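Local coordinates for protein endo-beta-1,4-xylanase Xyn10C (Pseudomonas cellulosa, PDB 1GNY) that cleaves internal linkages of the xylan backbone through its C-terminal catalytic domain and, through the family 15 carbohydrate-binding module modelled here, binds xylan and xylooligosaccharides, at residues Asn75-Ala80 with Gly129-Gly134; Glu55-Ala60 with Val145-Ala150; Val62-Ala67 with Asp103-Leu108. All blocks are in the same frame, centred on the assembly; numbering follows the deposited sequence.

Interaction 1 (Asn75-Ala80 with Gly129-Gly134); sequences NLQIFA and GIQAKG
Gln-77 and Gln-131 face each other as a hydrogen-bonded antiparallel pair, and their side chains run side by side in the same direction. Backbone bonds come first: Asn-75 with Lys-133, Gln-77 with Gln-131 and Phe-79 with Gly-129 each exchange two N-H to O bonds, such as Gln-77 N to Gln-131 O at 2.9 Å. On the same face the glutamine amides add a polar link. Gln-131 NE2 donates a hydrogen bond to Gln-77 OE1 at 2.9 Å, in the plane of its own amide but well above the carbonyl plane of Gln-77, the two amides being turned 51° apart. Gln-131 OE1 is hydrogen-bonded to Ser-18 OG. The Lys-133 chain is bent, and its CD lies 3.5 Å from Gln-77 OE1. Aromatic contact follows: Phe-79 CG stands between the backbone N and the carbonyl carbon (chi1 65°), which swings the ring across to the other strand, with Gly-129 N over one face and Gln-131 NE2 over the opposite one. Apolar contact lies on the other face of the sheet, where Ile-130 CD1 is 4.0 Å from Ile-78 CG1 and 4.2 Å from Leu-76 CD1. The pairing belongs to the five-stranded antiparallel sheet of a beta-sandwich carbohydrate-binding module: its polar, aromatic face lies on the xylan-binding side, with Phe-79 near a bound xylose, Asn-16 and Gln-81.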
ATOM      1  N   ASN A  75       1.120  13.025  -2.966  1.00 13.21           N
ATOM      2  CA  ASN A  75       2.021  11.916  -3.230  1.00 13.63           C
ATOM      3  C   ASN A  75       1.374  10.578  -2.821  1.00 13.12           C
ATOM      4  O   ASN A  75       0.338  10.611  -2.140  1.00 13.52           O
ATOM      5  CB  ASN A  75       3.327  12.058  -2.449  1.00 14.19           C
ATOM      6  CG  ASN A  75       4.058  13.368  -2.745  1.00 16.03           C
ATOM      7  OD1 ASN A  75       4.077  13.870  -3.881  1.00 17.26           O
ATOM      8  ND2 ASN A  75       4.623  13.962  -1.689  1.00 17.16           N
ATOM      9  N   LEU A  76       1.968   9.480  -3.251  1.00 13.82           N
ATOM     10  CA  LEU A  76       1.465   8.119  -2.864  1.00 14.06           C
ATOM     11  C   LEU A  76       2.562   7.373  -2.144  1.00 15.09           C
ATOM     12  O   LEU A  76       3.719   7.236  -2.657  1.00 16.15           O
ATOM     13  CB  LEU A  76       0.996   7.315  -4.072  1.00 14.36           C
ATOM     14  CG  LEU A  76      -0.358   7.673  -4.669  1.00 14.45           C
ATOM     15  CD1 LEU A  76      -0.579   6.883  -5.959  1.00 14.04           C
ATOM     16  CD2 LEU A  76      -1.501   7.454  -3.669  1.00 15.83           C
ATOM     17  N   GLN A  77       2.189   6.809  -1.004  1.00 14.10           N
ATOM     18  CA  GLN A  77       3.114   6.047  -0.166  1.00 14.17           C
ATOM     19  C   GLN A  77       2.638   4.622   0.074  1.00 14.07           C
ATOM     20  O   GLN A  77       1.621   4.431   0.734  1.00 13.14           O
ATOM     21  CB  GLN A  77       3.310   6.728   1.196  1.00 14.59           C
ATOM     22  CG  GLN A  77       4.200   5.929   2.163  1.00 16.69           C
ATOM     23  CD  GLN A  77       4.452   6.637   3.483  1.00 17.74           C
ATOM     24  OE1 GLN A  77       3.639   7.443   3.956  1.00 19.18           O
ATOM     25  NE2 GLN A  77       5.581   6.317   4.092  1.00 22.20           N
ATOM     26  N   ILE A  78       3.348   3.666  -0.499  1.00 14.56           N
ATOM     27  CA  ILE A  78       3.191   2.233  -0.142  1.00 14.37           C
ATOM     28  C   ILE A  78       3.879   2.110   1.224  1.00 14.25           C
ATOM     29  O   ILE A  78       4.980   2.595   1.396  1.00 13.81           O
ATOM     30  CB  ILE A  78       3.815   1.275  -1.188  1.00 13.39           C
ATOM     31  CG1 ILE A  78       3.060   1.346  -2.521  1.00 14.90           C
ATOM     32  CG2 ILE A  78       3.853  -0.163  -0.655  1.00 14.88           C
ATOM     33  CD1 ILE A  78       3.781   0.692  -3.668  1.00 16.65           C
ATOM     34  N   PHE A  79       3.289   1.370   2.152  1.00 13.82           N
ATOM     35  CA  PHE A  79       3.870   1.171   3.484  1.00 13.77           C
ATOM     36  C   PHE A  79       3.517  -0.201   4.042  1.00 13.12           C
ATOM     37  O   PHE A  79       2.629  -0.857   3.538  1.00 12.91           O
ATOM     38  CB  PHE A  79       3.404   2.281   4.449  1.00 14.74           C
ATOM     39  CG  PHE A  79       1.919   2.279   4.724  1.00 12.83           C
ATOM     40  CD1 PHE A  79       1.004   2.784   3.803  1.00 12.73           C
ATOM     41  CD2 PHE A  79       1.428   1.728   5.904  1.00 13.39           C
ATOM     42  CE1 PHE A  79      -0.368   2.774   4.054  1.00 14.73           C
ATOM     43  CE2 PHE A  79       0.075   1.675   6.142  1.00 12.50           C
ATOM     44  CZ  PHE A  79      -0.841   2.219   5.226  1.00 13.46           C
ATOM     45  N   ALA A  80       4.200  -0.605   5.108  1.00 13.00           N
ATOM     46  CA  ALA A  80       3.914  -1.837   5.817  1.00 12.85           C
ATOM     47  C   ALA A  80       4.222  -1.590   7.300  1.00 14.03           C
ATOM     48  O   ALA A  80       5.091  -0.798   7.628  1.00 14.51           O
ATOM     49  CB  ALA A  80       4.744  -2.984   5.260  1.00 13.27           C
ATOM     50  N   GLY A 129      -0.283  -1.510   2.803  1.00 11.85           N
ATOM     51  CA  GLY A 129      -1.204  -0.732   1.995  1.00 12.16           C
ATOM     52  C   GLY A 129      -0.589   0.423   1.256  1.00 12.49           C
ATOM     53  O   GLY A 129       0.645   0.432   1.091  1.00 12.39           O
ATOM     54  N   ILE A 130      -1.451   1.309   0.783  1.00 11.47           N
ATOM     55  CA  ILE A 130      -1.046   2.540   0.067  1.00 11.91           C
ATOM     56  C   ILE A 130      -1.900   3.685   0.572  1.00 12.62           C
ATOM     57  O   ILE A 130      -3.099   3.518   0.800  1.00 13.29           O
ATOM     58  CB  ILE A 130      -1.119   2.352  -1.487  1.00 11.24           C
ATOM     59  CG1 ILE A 130      -0.403   3.506  -2.211  1.00 13.56           C
ATOM     60  CG2 ILE A 130      -2.537   2.099  -1.951  1.00 12.36           C
ATOM     61  CD1 ILE A 130      -0.272   3.272  -3.744  1.00 14.55           C
ATOM     62  N   GLN A 131      -1.292   4.853   0.743  1.00 12.35           N
ATOM     63  CA  GLN A 131      -1.992   6.017   1.293  1.00 12.17           C
ATOM     64  C   GLN A 131      -1.584   7.315   0.592  1.00 12.98           C
ATOM     65  O   GLN A 131      -0.458   7.398   0.057  1.00 12.65           O
ATOM     66  CB  GLN A 131      -1.775   6.154   2.813  1.00 11.49           C
ATOM     67  CG  GLN A 131      -0.296   6.371   3.216  1.00 12.46           C
ATOM     68  CD  GLN A 131      -0.100   6.439   4.738  1.00 15.95           C
ATOM     69  OE1 GLN A 131      -1.066   6.229   5.492  1.00 15.21           O
ATOM     70  NE2 GLN A 131       1.148   6.749   5.187  1.00 18.42           N
ATOM     71  N   ALA A 132      -2.479   8.275   0.616  1.00 14.60           N
ATOM     72  CA  ALA A 132      -2.212   9.584   0.052  1.00 14.81           C
ATOM     73  C   ALA A 132      -1.438  10.420   1.074  1.00 15.66           C
ATOM     74  O   ALA A 132      -1.661  10.315   2.279  1.00 14.69           O
ATOM     75  CB  ALA A 132      -3.511  10.264  -0.300  1.00 15.61           C
ATOM     76  N   LYS A 133      -0.557  11.274   0.578  1.00 16.29           N
ATOM     77  CA  LYS A 133       0.194  12.207   1.429  1.00 17.79           C
ATOM     78  C   LYS A 133       0.152  13.608   0.810  1.00 18.85           C
ATOM     79  O   LYS A 133       0.435  13.766  -0.373  1.00 20.12           O
ATOM     80  CB  LYS A 133       1.665  11.811   1.591  1.00 19.00           C
ATOM     81  CG  LYS A 133       1.961  10.407   2.154  1.00 21.40           C
ATOM     82  CD  LYS A 133       1.598  10.290   3.573  1.00 25.97           C
ATOM     83  CE  LYS A 133       2.651  10.860   4.550  1.00 28.30           C
ATOM     84  NZ  LYS A 133       1.870  11.145   5.853  1.00 32.67           N
ATOM     85  N   GLY A 134      -0.125  14.596   1.643  1.00 18.93           N
ATOM     86  CA  GLY A 134      -0.195  16.002   1.251  1.00 19.66           C
ATOM     87  C   GLY A 134      -1.594  16.575   1.438  1.00 18.88           C
ATOM     88  O   GLY A 134      -2.143  16.483   2.515  1.00 19.70           O
TER

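Interaction 2 (Glu55-Ala60 with Val145-Ala150); sequences EDAVIA and VTITLA
Ile-59 lies alongside both Ile-147 and Val-145, all three pointing the same way into the interior from an antiparallel strand pair in one sheet of the beta-sandwich. The two isoleucines occupy a non-hydrogen-bonded pair and carry their CG1 branches beside the backbone N (chi1 -56° in Ile-59), which brings CG1 to CG1 at 4.2 Å. That same torsion puts Ile-59 CG2 beside Val-145 CG1, 4.0 Å away. Ala-57 CB continues the apolar row, lying at equal distance from Ile-147 CG2 and Leu-149 CD2. Across the interior, Phe-46 of the facing sheet meets Val-145 and Ile-48 meets Ile-147. Val-58, Ala-60, Thr-146 and Thr-148 turn to the other, more open face, and their backbones make the four bonds of two hydrogen-bonded pairs, the shortest from Ala-60 N to Thr-146 O at 2.8 Å. Toward Glu-55 and Ala-150 direct pairing gives way to water, although Asp-56 CB still meets Ala-150 CB at 3.8 Å. One water donates to Asp-56 O and to Thr-148 O; the second accepts from Ala-150 N and donates to Glu-55 O, 2.9 Å from each.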
ATOM      1  N   GLU A  55      11.618  -9.188   5.184  1.00 15.69           N
ATOM      2  CA  GLU A  55      12.810  -8.351   4.960  1.00 16.26           C
ATOM      3  C   GLU A  55      13.352  -8.626   3.562  1.00 16.85           C
ATOM      4  O   GLU A  55      13.423  -9.786   3.141  1.00 17.26           O
ATOM      5  CB  GLU A  55      13.874  -8.599   6.035  1.00 16.47           C
ATOM      6  CG  GLU A  55      13.506  -8.065   7.405  1.00 17.33           C
ATOM      7  CD  GLU A  55      13.449  -6.533   7.457  1.00 17.58           C
ATOM      8  OE1 GLU A  55      14.094  -5.880   6.594  1.00 17.71           O
ATOM      9  OE2 GLU A  55      12.757  -6.005   8.346  1.00 17.80           O
ATOM     10  N   ASP A  56      13.692  -7.549   2.835  1.00 17.62           N
ATOM     11  CA  ASP A  56      14.176  -7.605   1.436  1.00 18.13           C
ATOM     12  C   ASP A  56      13.088  -8.030   0.417  1.00 17.23           C
ATOM     13  O   ASP A  56      13.374  -8.262  -0.754  1.00 17.61           O
ATOM     14  CB  ASP A  56      15.457  -8.461   1.310  1.00 19.38           C
ATOM     15  CG  ASP A  56      16.609  -7.912   2.146  1.00 23.10           C
ATOM     16  OD1 ASP A  56      16.848  -6.698   2.144  1.00 23.76           O
ATOM     17  OD2 ASP A  56      17.319  -8.628   2.859  1.00 28.64           O
ATOM     18  N   ALA A  57      11.826  -8.040   0.846  1.00 15.94           N
ATOM     19  CA  ALA A  57      10.709  -8.326  -0.059  1.00 15.98           C
ATOM     20  C   ALA A  57      10.406  -7.085  -0.899  1.00 15.77           C
ATOM     21  O   ALA A  57      10.643  -5.961  -0.460  1.00 17.46           O
ATOM     22  CB  ALA A  57       9.454  -8.733   0.710  1.00 15.67           C
ATOM     23  N   VAL A  58       9.898  -7.306  -2.097  1.00 16.44           N
ATOM     24  CA  VAL A  58       9.485  -6.229  -3.015  1.00 16.73           C
ATOM     25  C   VAL A  58       7.975  -6.261  -3.213  1.00 15.49           C
ATOM     26  O   VAL A  58       7.439  -7.264  -3.671  1.00 15.45           O
ATOM     27  CB  VAL A  58      10.175  -6.327  -4.378  1.00 17.48           C
ATOM     28  CG1 VAL A  58       9.731  -5.206  -5.293  1.00 19.68           C
ATOM     29  CG2 VAL A  58      11.688  -6.291  -4.161  1.00 19.05           C
ATOM     30  N   ILE A  59       7.312  -5.164  -2.858  1.00 15.20           N
ATOM     31  CA  ILE A  59       5.872  -4.977  -3.076  1.00 15.11           C
ATOM     32  C   ILE A  59       5.695  -4.236  -4.396  1.00 15.50           C
ATOM     33  O   ILE A  59       6.294  -3.158  -4.583  1.00 17.52           O
ATOM     34  CB  ILE A  59       5.240  -4.147  -1.921  1.00 14.75           C
ATOM     35  CG1 ILE A  59       5.514  -4.806  -0.565  1.00 15.56           C
ATOM     36  CG2 ILE A  59       3.741  -3.950  -2.134  1.00 14.00           C
ATOM     37  CD1 ILE A  59       5.300  -3.873   0.595  1.00 19.64           C
ATOM     38  N   ALA A  60       4.909  -4.794  -5.298  1.00 15.41           N
ATOM     39  CA  ALA A  60       4.605  -4.111  -6.572  1.00 15.28           C
ATOM     40  C   ALA A  60       3.095  -3.939  -6.679  1.00 14.95           C
ATOM     41  O   ALA A  60       2.350  -4.931  -6.606  1.00 15.21           O
ATOM     42  CB  ALA A  60       5.135  -4.892  -7.744  1.00 16.16           C
ATOM     43  N   VAL A 145      -1.694  -6.407  -6.371  1.00 12.69           N
ATOM     44  CA  VAL A 145      -0.530  -6.268  -5.484  1.00 12.70           C
ATOM     45  C   VAL A 145       0.223  -7.593  -5.502  1.00 13.75           C
ATOM     46  O   VAL A 145      -0.366  -8.638  -5.251  1.00 13.25           O
ATOM     47  CB  VAL A 145      -0.902  -5.919  -4.033  1.00 13.11           C
ATOM     48  CG1 VAL A 145       0.330  -5.801  -3.160  1.00 13.78           C
ATOM     49  CG2 VAL A 145      -1.733  -4.627  -3.978  1.00 14.01           C
ATOM     50  N   THR A 146       1.500  -7.555  -5.852  1.00 14.15           N
ATOM     51  CA  THR A 146       2.291  -8.780  -5.831  1.00 16.64           C
ATOM     52  C   THR A 146       3.534  -8.571  -4.977  1.00 17.06           C
ATOM     53  O   THR A 146       4.225  -7.539  -5.097  1.00 17.61           O
ATOM     54  CB  THR A 146       2.536  -9.428  -7.223  1.00 18.79           C
ATOM     55  OG1 THR A 146       3.885  -9.341  -7.634  1.00 27.81           O
ATOM     56  CG2 THR A 146       1.725  -8.879  -8.294  1.00 13.95           C
ATOM     57  N   ILE A 147       3.770  -9.517  -4.072  1.00 15.28           N
ATOM     58  CA  ILE A 147       4.888  -9.430  -3.124  1.00 16.06           C
ATOM     59  C   ILE A 147       5.868 -10.558  -3.438  1.00 15.75           C
ATOM     60  O   ILE A 147       5.502 -11.715  -3.370  1.00 16.41           O
ATOM     61  CB  ILE A 147       4.412  -9.469  -1.668  1.00 15.37           C
ATOM     62  CG1 ILE A 147       3.429  -8.297  -1.434  1.00 16.33           C
ATOM     63  CG2 ILE A 147       5.596  -9.388  -0.699  1.00 17.50           C
ATOM     64  CD1 ILE A 147       2.734  -8.276  -0.100  1.00 18.40           C
ATOM     65  N   THR A 148       7.099 -10.193  -3.735  1.00 15.35           N
ATOM     66  CA  THR A 148       8.152 -11.175  -4.040  1.00 16.13           C
ATOM     67  C   THR A 148       9.118 -11.238  -2.865  1.00 15.54           C
ATOM     68  O   THR A 148       9.835 -10.282  -2.598  1.00 15.36           O
ATOM     69  CB  THR A 148       8.885 -10.823  -5.330  1.00 16.92           C
ATOM     70  OG1 THR A 148       7.958 -10.818  -6.425  1.00 18.34           O
ATOM     71  CG2 THR A 148       9.874 -11.913  -5.731  1.00 17.84           C
ATOM     72  N   LEU A 149       9.148 -12.380  -2.183  1.00 14.24           N
ATOM     73  CA  LEU A 149      10.014 -12.566  -1.004  1.00 14.67           C
ATOM     74  C   LEU A 149      11.455 -12.869  -1.443  1.00 15.93           C
ATOM     75  O   LEU A 149      11.694 -13.367  -2.552  1.00 17.22           O
ATOM     76  CB  LEU A 149       9.542 -13.740  -0.124  1.00 14.99           C
ATOM     77  CG  LEU A 149       8.082 -13.782   0.306  1.00 14.49           C
ATOM     78  CD1 LEU A 149       7.827 -14.961   1.194  1.00 15.44           C
ATOM     79  CD2 LEU A 149       7.671 -12.479   1.009  1.00 14.54           C
ATOM     80  N   ALA A 150      12.374 -12.596  -0.536  1.00 16.42           N
ATOM     81  CA  ALA A 150      13.802 -12.967  -0.647  1.00 18.63           C
ATOM     82  C   ALA A 150      13.999 -14.381  -0.084  1.00 19.51           C
ATOM     83  O   ALA A 150      14.812 -14.621   0.831  1.00 23.39           O
ATOM     84  CB  ALA A 150      14.637 -11.971   0.126  1.00 18.67           C
TER
HETATM   85  O   HOH W   1      11.425 -11.440   1.937  1.00 15.23           O
HETATM   86  O   HOH W   2      12.738  -9.865  -3.027  1.00 25.40           O

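Interaction 3 (Val62-Ala67 with Asp103-Leu108). With NA (sodium ion), chain C.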
ATOM      1  N   VAL A  62      -0.111  -2.369  -9.058  1.00 13.33           N
ATOM      2  CA  VAL A  62      -0.569  -1.729 -10.324  1.00 13.91           C
ATOM      3  C   VAL A  62      -1.715  -0.832  -9.879  1.00 14.33           C
ATOM      4  O   VAL A  62      -2.693  -1.334  -9.296  1.00 13.35           O
ATOM      5  CB  VAL A  62      -1.053  -2.707 -11.378  1.00 13.96           C
ATOM      6  CG1 VAL A  62      -1.632  -1.952 -12.597  1.00 15.83           C
ATOM      7  CG2 VAL A  62       0.091  -3.618 -11.842  1.00 15.41           C
ATOM      8  N   VAL A  63      -1.612   0.465 -10.160  1.00 13.48           N
ATOM      9  CA  VAL A  63      -2.627   1.445  -9.724  1.00 13.77           C
ATOM     10  C   VAL A  63      -3.126   2.340 -10.841  1.00 15.08           C
ATOM     11  O   VAL A  63      -2.486   2.440 -11.874  1.00 14.95           O
ATOM     12  CB  VAL A  63      -2.125   2.353  -8.568  1.00 13.64           C
ATOM     13  CG1 VAL A  63      -1.638   1.513  -7.405  1.00 14.23           C
ATOM     14  CG2 VAL A  63      -0.990   3.303  -9.037  1.00 15.87           C
ATOM     15  N   ASN A  64      -4.293   2.935 -10.633  1.00 15.43           N
ATOM     16  CA  ASN A  64      -4.799   3.985 -11.517  1.00 16.32           C
ATOM     17  C   ASN A  64      -5.212   5.152 -10.664  1.00 16.99           C
ATOM     18  O   ASN A  64      -5.978   4.992  -9.683  1.00 16.30           O
ATOM     19  CB  ASN A  64      -5.944   3.533 -12.382  1.00 17.57           C
ATOM     20  CG  ASN A  64      -6.277   4.563 -13.463  1.00 18.25           C
ATOM     21  OD1 ASN A  64      -6.968   5.535 -13.205  1.00 16.46           O
ATOM     22  ND2 ASN A  64      -5.706   4.381 -14.678  1.00 21.21           N
ATOM     23  N   VAL A  65      -4.693   6.329 -11.000  1.00 16.47           N
ATOM     24  CA  VAL A  65      -4.966   7.551 -10.223  1.00 18.02           C
ATOM     25  C   VAL A  65      -5.926   8.484 -10.983  1.00 17.13           C
ATOM     26  O   VAL A  65      -5.803   8.642 -12.189  1.00 16.38           O
ATOM     27  CB  VAL A  65      -3.688   8.245  -9.668  1.00 19.77           C
ATOM     28  CG1 VAL A  65      -2.389   7.361  -9.772  1.00 21.78           C
ATOM     29  CG2 VAL A  65      -3.474   9.645 -10.184  1.00 21.04           C
ATOM     30  N   SER A  66      -6.906   9.050 -10.288  1.00 16.41           N
ATOM     31  CA  SER A  66      -7.888   9.925 -10.954  1.00 17.14           C
ATOM     32  C   SER A  66      -7.290  11.291 -11.283  1.00 16.61           C
ATOM     33  O   SER A  66      -6.283  11.742 -10.706  1.00 15.79           O
ATOM     34  CB  SER A  66      -9.162  10.133 -10.119  1.00 18.26           C
ATOM     35  OG  SER A  66      -8.950  11.049  -9.061  1.00 18.85           O
ATOM     36  N   ALA A  67      -7.954  11.968 -12.209  1.00 16.97           N
ATOM     37  CA  ALA A  67      -7.527  13.315 -12.631  1.00 17.32           C
ATOM     38  C   ALA A  67      -7.500  14.311 -11.457  1.00 16.92           C
ATOM     39  O   ALA A  67      -6.563  15.115 -11.315  1.00 16.79           O
ATOM     40  CB  ALA A  67      -8.452  13.818 -13.745  1.00 17.86           C
ATOM     41  N   ASP A 103      -3.380   9.473 -16.846  1.00 18.16           N
ATOM     42  CA  ASP A 103      -3.629   9.055 -18.239  1.00 19.01           C
ATOM     43  C   ASP A 103      -3.520   7.553 -18.529  1.00 19.02           C
ATOM     44  O   ASP A 103      -4.069   7.065 -19.529  1.00 20.51           O
ATOM     45  CB  ASP A 103      -2.646   9.757 -19.175  1.00 18.94           C
ATOM     46  CG  ASP A 103      -2.779  11.238 -19.160  1.00 21.23           C
ATOM     47  OD1 ASP A 103      -3.913  11.737 -19.013  1.00 24.39           O
ATOM     48  OD2 ASP A 103      -1.807  12.000 -19.319  1.00 24.22           O
ATOM     49  N   THR A 104      -2.718   6.846 -17.725  1.00 18.66           N
ATOM     50  CA  THR A 104      -2.504   5.407 -17.864  1.00 19.21           C
ATOM     51  C   THR A 104      -2.356   4.780 -16.490  1.00 18.69           C
ATOM     52  O   THR A 104      -2.129   5.451 -15.481  1.00 18.30           O
ATOM     53  CB  THR A 104      -1.216   5.081 -18.685  1.00 20.06           C
ATOM     54  OG1 THR A 104      -0.045   5.341 -17.902  1.00 20.22           O
ATOM     55  CG2 THR A 104      -1.045   5.940 -19.935  1.00 20.98           C
ATOM     56  N   ASP A 105      -2.498   3.466 -16.466  1.00 17.92           N
ATOM     57  CA  ASP A 105      -2.140   2.689 -15.273  1.00 17.41           C
ATOM     58  C   ASP A 105      -0.624   2.808 -15.031  1.00 17.58           C
ATOM     59  O   ASP A 105       0.169   3.040 -15.969  1.00 18.11           O
ATOM     60  CB  ASP A 105      -2.425   1.189 -15.423  1.00 18.12           C
ATOM     61  CG  ASP A 105      -3.896   0.858 -15.496  1.00 17.21           C
ATOM     62  OD1 ASP A 105      -4.736   1.737 -15.201  1.00 19.95           O
ATOM     63  OD2 ASP A 105      -4.306  -0.269 -15.862  1.00 19.73           O
ATOM     64  N   LEU A 106      -0.227   2.618 -13.780  1.00 15.82           N
ATOM     65  CA  LEU A 106       1.181   2.671 -13.349  1.00 17.17           C
ATOM     66  C   LEU A 106       1.515   1.534 -12.405  1.00 17.69           C
ATOM     67  O   LEU A 106       0.644   1.038 -11.682  1.00 16.62           O
ATOM     68  CB  LEU A 106       1.453   3.946 -12.556  1.00 17.86           C
ATOM     69  CG  LEU A 106       1.196   5.262 -13.250  1.00 22.39           C
ATOM     70  CD1 LEU A 106       1.019   6.366 -12.206  1.00 26.15           C
ATOM     71  CD2 LEU A 106       2.326   5.543 -14.252  1.00 26.17           C
ATOM     72  N   THR A 107       2.790   1.164 -12.384  1.00 17.92           N
ATOM     73  CA  THR A 107       3.303   0.176 -11.434  1.00 18.09           C
ATOM     74  C   THR A 107       4.210   0.903 -10.452  1.00 18.56           C
ATOM     75  O   THR A 107       5.238   1.522 -10.841  1.00 18.67           O
ATOM     76  CB  THR A 107       4.084  -0.954 -12.113  1.00 18.56           C
ATOM     77  OG1 THR A 107       3.205  -1.696 -12.974  1.00 19.57           O
ATOM     78  CG2 THR A 107       4.566  -1.977 -11.105  1.00 19.22           C
ATOM     79  N   LEU A 108       3.840   0.831  -9.182  1.00 18.09           N
ATOM     80  CA  LEU A 108       4.619   1.406  -8.092  1.00 17.87           C
ATOM     81  C   LEU A 108       5.219   0.289  -7.251  1.00 18.83           C
ATOM     82  O   LEU A 108       4.575  -0.715  -6.998  1.00 17.65           O
ATOM     83  CB  LEU A 108       3.740   2.279  -7.208  1.00 18.21           C
ATOM     84  CG  LEU A 108       3.029   3.428  -7.928  1.00 19.21           C
ATOM     85  CD1 LEU A 108       2.186   4.211  -6.960  1.00 22.22           C
ATOM     86  CD2 LEU A 108       4.007   4.360  -8.631  1.00 20.97           C
TER
HETATM   87 NA    NA C1244      -6.701   7.603 -14.458  1.00 34.18          NA
HETATM   88  O   HOH W   3      -6.323   6.255 -16.859  1.00 31.91           O
HETATM   89  O   HOH W   4      -3.416   6.729 -13.458  1.00 23.57           O
HETATM   90  O   HOH W   5      -8.479   8.325 -14.801  1.00 36.61           O
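Val-63 sets its CG2 methyl against Leu-108 CD1, 3.9 Å away, the two side chains crossing at about a right angle; chi1 of -55° sets CG1 anti to the carbonyl carbon and leaves CG2 between the backbone N and the carbonyl carbon, facing Leu-108. Val-65 CG1 and Leu-106 CD1 extend this apolar face. Val-63 and Leu-106 form a hydrogen-bonded antiparallel pair, with Val-63 N to Leu-106 O at 2.8 Å. Past it the contact turns polar. Asn-64 ND2 gives a moderately bent bond (158° at the hydrogen) to Asp-105 OD1 at 2.9 Å, reaching the carboxylate oxygen nearly along its C-O axis, with the amide and carboxylate planes 83° apart. The same nitrogen also donates to a water bound to the sodium ion. Asn-64 OD1 coordinates the metal directly, at 2.4 Å from the sodium ion. Asp-105 OD2 forms a salt bridge with Lys-143. Were the aspartate an alanine, Asn-64 ND2 would probably lose this acceptor, its amide be less firmly held at the metal, and Lys-143 lose this salt bridge. Val-65 O, 2.6 Å from the sodium ion, and Ala-102 O bind it too; a second water is modelled so close that its position is doubtful. The arrangement is a cation site beside the end of an antiparallel strand pair in the beta-sandwich, away from the xylan-binding residues.

Overall arrangement
Interactions 2 and 3 share strand 58-65, which pairs with 139-149 in one and with 106-111 in the other, so both belong to the same sheet. Interaction 1 lies in the facing sheet and is the most buried of the three; the others are partly buried. The sheets meet where Ile-78 of interaction 1 touches Ile-59 of interaction 2, and where Leu-76, Ile-78 and Ile-130 pack on Leu-108 of interaction 3. All three contribute aliphatic side chains to this interior, but their remaining chemistry differs: paired amides and an aromatic ring on the sugar-binding side in interaction 1, water bridges at the end of interaction 2, and a sodium ion with charged groups in interaction 3.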